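PDB 7NMQ: hemolysin BL lytic component L1 from Bacillus cereus, which is a lytic component of the haemolysin BL enterotoxin that probably contributes to alpha-helical pores in target cell membranes. Local coordinates for residues G1-K11 with D339-I350. Sequence-based numbering, arbitrary orientation.
Sequences GNYALGPEGLK and DLKAAKESWNDI
Pro-7 lies flat on the indole of Trp-347: its CB stands 3.6 Å from the centroid of the six-membered ring and 7° off the ring normal, a CH-pi contact for which a compact, polarised proline ring is well suited. The same indole is held at its edge, where NE1 donates to Leu-5 O at 3.0 Å, in the carbonyl plane and on a lone pair of the oxygen. Face and edge together fix the rotation of the ring, and Tyr-318 OH hydrogen-bonds to that carbonyl as well. Between Leu-5 and Pro-7, Gly-6 has no CB to collide with Ser-346 OG, and its CA comes within 4.3 Å of that of Ala-343. The small methyl of Ala-343 meets Leu-5 CB at 3.7 Å, while Leu-5 CD1 reaches on to Leu-340 CD2. Further along, Ile-350 has CG1 anti to its backbone N (chi1 -156°), which carries CD1 up against Leu-10 CB at 3.7 Å.

Polar contacts mark both ends. Lys-11, extended beyond CG, brings NZ to the syn lone pair of Asp-349 OD2 in a 3.0 Å salt bridge, with both residues on the exposed side of the contact. At the buried Asp-339, OD1 accepts a weak hydrogen bond from Asn-2 N, and OD2 lies at the edge of the Tyr-3 ring, whose hydroxyl is bonded to Asn-324. A water accepts from Leu-5 N and lies 2.8 Å from Asp-339 O, joining loop to helix backbone. Tyr-87 and Phe-91 of helix 45-103 and Met-314 of helix 275-325 also touch the indole. The N-terminal segment thus packs along helix 330-357 as it leads into helix 10-33, whose first residues Leu-10 and Lys-11 still touch it, part of the elongated helical bundle of the ClyA-like toxins.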
# COMPACT_ATOMS: atom_id res chain seq x y z
N GLY A 1 -16.21 25.81 -13.10
CA GLY A 1 -17.49 25.55 -13.85
C GLY A 1 -18.71 25.78 -12.98
O GLY A 1 -18.55 26.15 -11.81
N ASN A 2 -19.92 25.52 -13.49
CA ASN A 2 -21.12 25.58 -12.63
C ASN A 2 -21.32 24.29 -11.83
O ASN A 2 -21.96 24.37 -10.80
CB ASN A 2 -22.37 25.86 -13.45
CG ASN A 2 -22.43 27.29 -13.95
OD1 ASN A 2 -21.88 28.21 -13.35
ND2 ASN A 2 -23.11 27.46 -15.06
N TYR A 3 -20.85 23.15 -12.33
CA TYR A 3 -21.01 21.80 -11.70
C TYR A 3 -19.70 21.04 -11.81
O TYR A 3 -19.13 20.95 -12.87
CB TYR A 3 -22.16 21.04 -12.36
CG TYR A 3 -23.46 21.80 -12.19
CD1 TYR A 3 -24.12 21.80 -10.97
CD2 TYR A 3 -23.97 22.63 -13.19
CE1 TYR A 3 -25.28 22.54 -10.77
CE2 TYR A 3 -25.14 23.36 -13.01
CZ TYR A 3 -25.79 23.32 -11.79
OH TYR A 3 -26.89 24.11 -11.60
N ALA A 4 -19.27 20.49 -10.70
CA ALA A 4 -18.00 19.72 -10.64
C ALA A 4 -18.29 18.23 -10.80
O ALA A 4 -18.70 17.60 -9.82
CB ALA A 4 -17.24 20.01 -9.37
N LEU A 5 -18.07 17.67 -12.00
CA LEU A 5 -18.48 16.29 -12.30
C LEU A 5 -17.26 15.38 -12.46
O LEU A 5 -17.46 14.20 -12.79
CB LEU A 5 -19.35 16.27 -13.56
CG LEU A 5 -20.55 17.22 -13.52
CD1 LEU A 5 -21.31 17.17 -14.82
CD2 LEU A 5 -21.46 16.88 -12.32
N GLY A 6 -16.06 15.89 -12.17
CA GLY A 6 -14.83 15.13 -12.34
C GLY A 6 -14.47 14.32 -11.12
O GLY A 6 -15.19 14.26 -10.12
N PRO A 7 -13.34 13.60 -11.23
CA PRO A 7 -12.92 12.66 -10.18
C PRO A 7 -12.41 13.30 -8.87
O PRO A 7 -11.98 12.60 -7.98
CB PRO A 7 -11.94 11.79 -10.98
CG PRO A 7 -11.39 12.66 -12.03
CD PRO A 7 -12.56 13.49 -12.46
N GLU A 8 -12.47 14.61 -8.72
CA GLU A 8 -12.15 15.29 -7.44
C GLU A 8 -10.72 14.84 -7.04
O GLU A 8 -9.83 14.88 -7.91
CB GLU A 8 -13.25 14.97 -6.42
CG GLU A 8 -14.64 15.17 -6.95
CD GLU A 8 -15.34 16.45 -6.56
OE1 GLU A 8 -16.51 16.32 -6.23
OE2 GLU A 8 -14.72 17.55 -6.60
N GLY A 9 -10.47 14.48 -5.79
CA GLY A 9 -9.14 14.08 -5.30
C GLY A 9 -8.83 12.61 -5.52
O GLY A 9 -7.91 12.12 -4.83
N LEU A 10 -9.52 11.91 -6.43
CA LEU A 10 -9.21 10.47 -6.60
C LEU A 10 -7.77 10.25 -7.04
O LEU A 10 -7.20 9.20 -6.61
CB LEU A 10 -10.19 9.78 -7.52
CG LEU A 10 -11.58 9.60 -6.95
CD1 LEU A 10 -12.51 9.09 -8.04
CD2 LEU A 10 -11.58 8.65 -5.76
N LYS A 11 -7.17 11.12 -7.81
CA LYS A 11 -5.82 10.87 -8.35
C LYS A 11 -4.82 10.74 -7.20
O LYS A 11 -4.06 9.76 -7.16
CB LYS A 11 -5.44 11.99 -9.31
CG LYS A 11 -4.50 11.60 -10.42
CD LYS A 11 -4.40 12.65 -11.52
CE LYS A 11 -3.41 12.23 -12.59
NZ LYS A 11 -3.06 13.36 -13.47
N ASP A 339 -19.32 21.50 -18.30
CA ASP A 339 -19.01 20.67 -17.12
C ASP A 339 -18.90 19.21 -17.56
O ASP A 339 -18.01 18.50 -17.05
CB ASP A 339 -20.09 20.89 -16.06
CG ASP A 339 -20.17 22.36 -15.63
OD1 ASP A 339 -19.09 22.99 -15.46
OD2 ASP A 339 -21.31 22.89 -15.54
N LEU A 340 -19.72 18.78 -18.50
CA LEU A 340 -19.62 17.39 -19.01
C LEU A 340 -18.26 17.21 -19.70
O LEU A 340 -17.67 16.13 -19.52
CB LEU A 340 -20.76 17.04 -19.94
CG LEU A 340 -22.16 17.12 -19.32
CD1 LEU A 340 -23.22 16.98 -20.39
CD2 LEU A 340 -22.37 16.09 -18.23
N LYS A 341 -17.87 18.17 -20.52
CA LYS A 341 -16.65 18.02 -21.34
C LYS A 341 -15.42 18.02 -20.41
O LYS A 341 -14.48 17.19 -20.62
CB LYS A 341 -16.53 19.15 -22.35
CG LYS A 341 -15.26 19.08 -23.20
CD LYS A 341 -15.32 19.95 -24.41
CE LYS A 341 -13.99 20.06 -25.12
NZ LYS A 341 -13.82 21.37 -25.78
N ALA A 342 -15.42 18.89 -19.41
CA ALA A 342 -14.30 18.96 -18.45
C ALA A 342 -14.19 17.61 -17.74
O ALA A 342 -13.05 17.11 -17.55
CB ALA A 342 -14.44 20.11 -17.48
N ALA A 343 -15.31 17.06 -17.31
CA ALA A 343 -15.31 15.76 -16.60
C ALA A 343 -14.86 14.63 -17.52
O ALA A 343 -14.15 13.72 -17.07
CB ALA A 343 -16.67 15.53 -16.03
N LYS A 344 -15.28 14.67 -18.78
CA LYS A 344 -14.90 13.64 -19.78
C LYS A 344 -13.37 13.56 -19.78
O LYS A 344 -12.82 12.45 -19.67
CB LYS A 344 -15.47 14.02 -21.14
CG LYS A 344 -15.33 12.95 -22.21
CD LYS A 344 -15.66 13.52 -23.57
CE LYS A 344 -16.08 12.46 -24.56
NZ LYS A 344 -15.00 11.47 -24.78
N GLU A 345 -12.73 14.72 -19.90
CA GLU A 345 -11.26 14.78 -20.01
C GLU A 345 -10.62 14.28 -18.71
O GLU A 345 -9.66 13.51 -18.78
CB GLU A 345 -10.85 16.18 -20.43
CG GLU A 345 -11.29 16.47 -21.86
CD GLU A 345 -11.01 17.85 -22.44
OE1 GLU A 345 -10.11 18.54 -21.92
OE2 GLU A 345 -11.70 18.23 -23.44
N SER A 346 -11.09 14.74 -17.55
CA SER A 346 -10.45 14.38 -16.25
C SER A 346 -10.66 12.88 -15.96
O SER A 346 -9.70 12.17 -15.57
CB SER A 346 -10.90 15.27 -15.12
OG SER A 346 -12.32 15.39 -15.06
N TRP A 347 -11.84 12.34 -16.23
CA TRP A 347 -12.10 10.90 -16.07
C TRP A 347 -11.22 10.09 -17.02
O TRP A 347 -10.63 9.08 -16.56
CB TRP A 347 -13.58 10.57 -16.24
CG TRP A 347 -14.37 10.86 -15.01
CD1 TRP A 347 -15.27 11.87 -14.80
CD2 TRP A 347 -14.27 10.15 -13.76
NE1 TRP A 347 -15.75 11.82 -13.53
CE2 TRP A 347 -15.15 10.79 -12.86
CE3 TRP A 347 -13.55 9.02 -13.36
CZ2 TRP A 347 -15.34 10.33 -11.58
CZ3 TRP A 347 -13.73 8.60 -12.07
CH2 TRP A 347 -14.61 9.25 -11.19
N ASN A 348 -11.07 10.50 -18.27
CA ASN A 348 -10.22 9.72 -19.20
C ASN A 348 -8.78 9.74 -18.67
O ASN A 348 -8.09 8.70 -18.75
CB ASN A 348 -10.32 10.26 -20.61
CG ASN A 348 -9.37 9.53 -21.51
OD1 ASN A 348 -9.51 8.33 -21.73
ND2 ASN A 348 -8.33 10.24 -21.91
N ASP A 349 -8.38 10.85 -18.05
CA ASP A 349 -6.99 11.05 -17.58
C ASP A 349 -6.64 10.08 -16.45
O ASP A 349 -5.48 9.79 -16.28
CB ASP A 349 -6.75 12.51 -17.18
CG ASP A 349 -5.42 12.76 -16.50
OD1 ASP A 349 -4.42 12.80 -17.20
OD2 ASP A 349 -5.40 12.88 -15.24
N ILE A 350 -7.60 9.60 -15.68
CA ILE A 350 -7.34 8.73 -14.50
C ILE A 350 -7.44 7.26 -14.89
O ILE A 350 -7.03 6.42 -14.10
CB ILE A 350 -8.31 9.11 -13.37
CG1 ILE A 350 -7.77 8.72 -12.01
CG2 ILE A 350 -9.69 8.54 -13.58
CD1 ILE A 350 -8.65 9.17 -10.88
O HOH W 1 -16.97 18.92 -14.49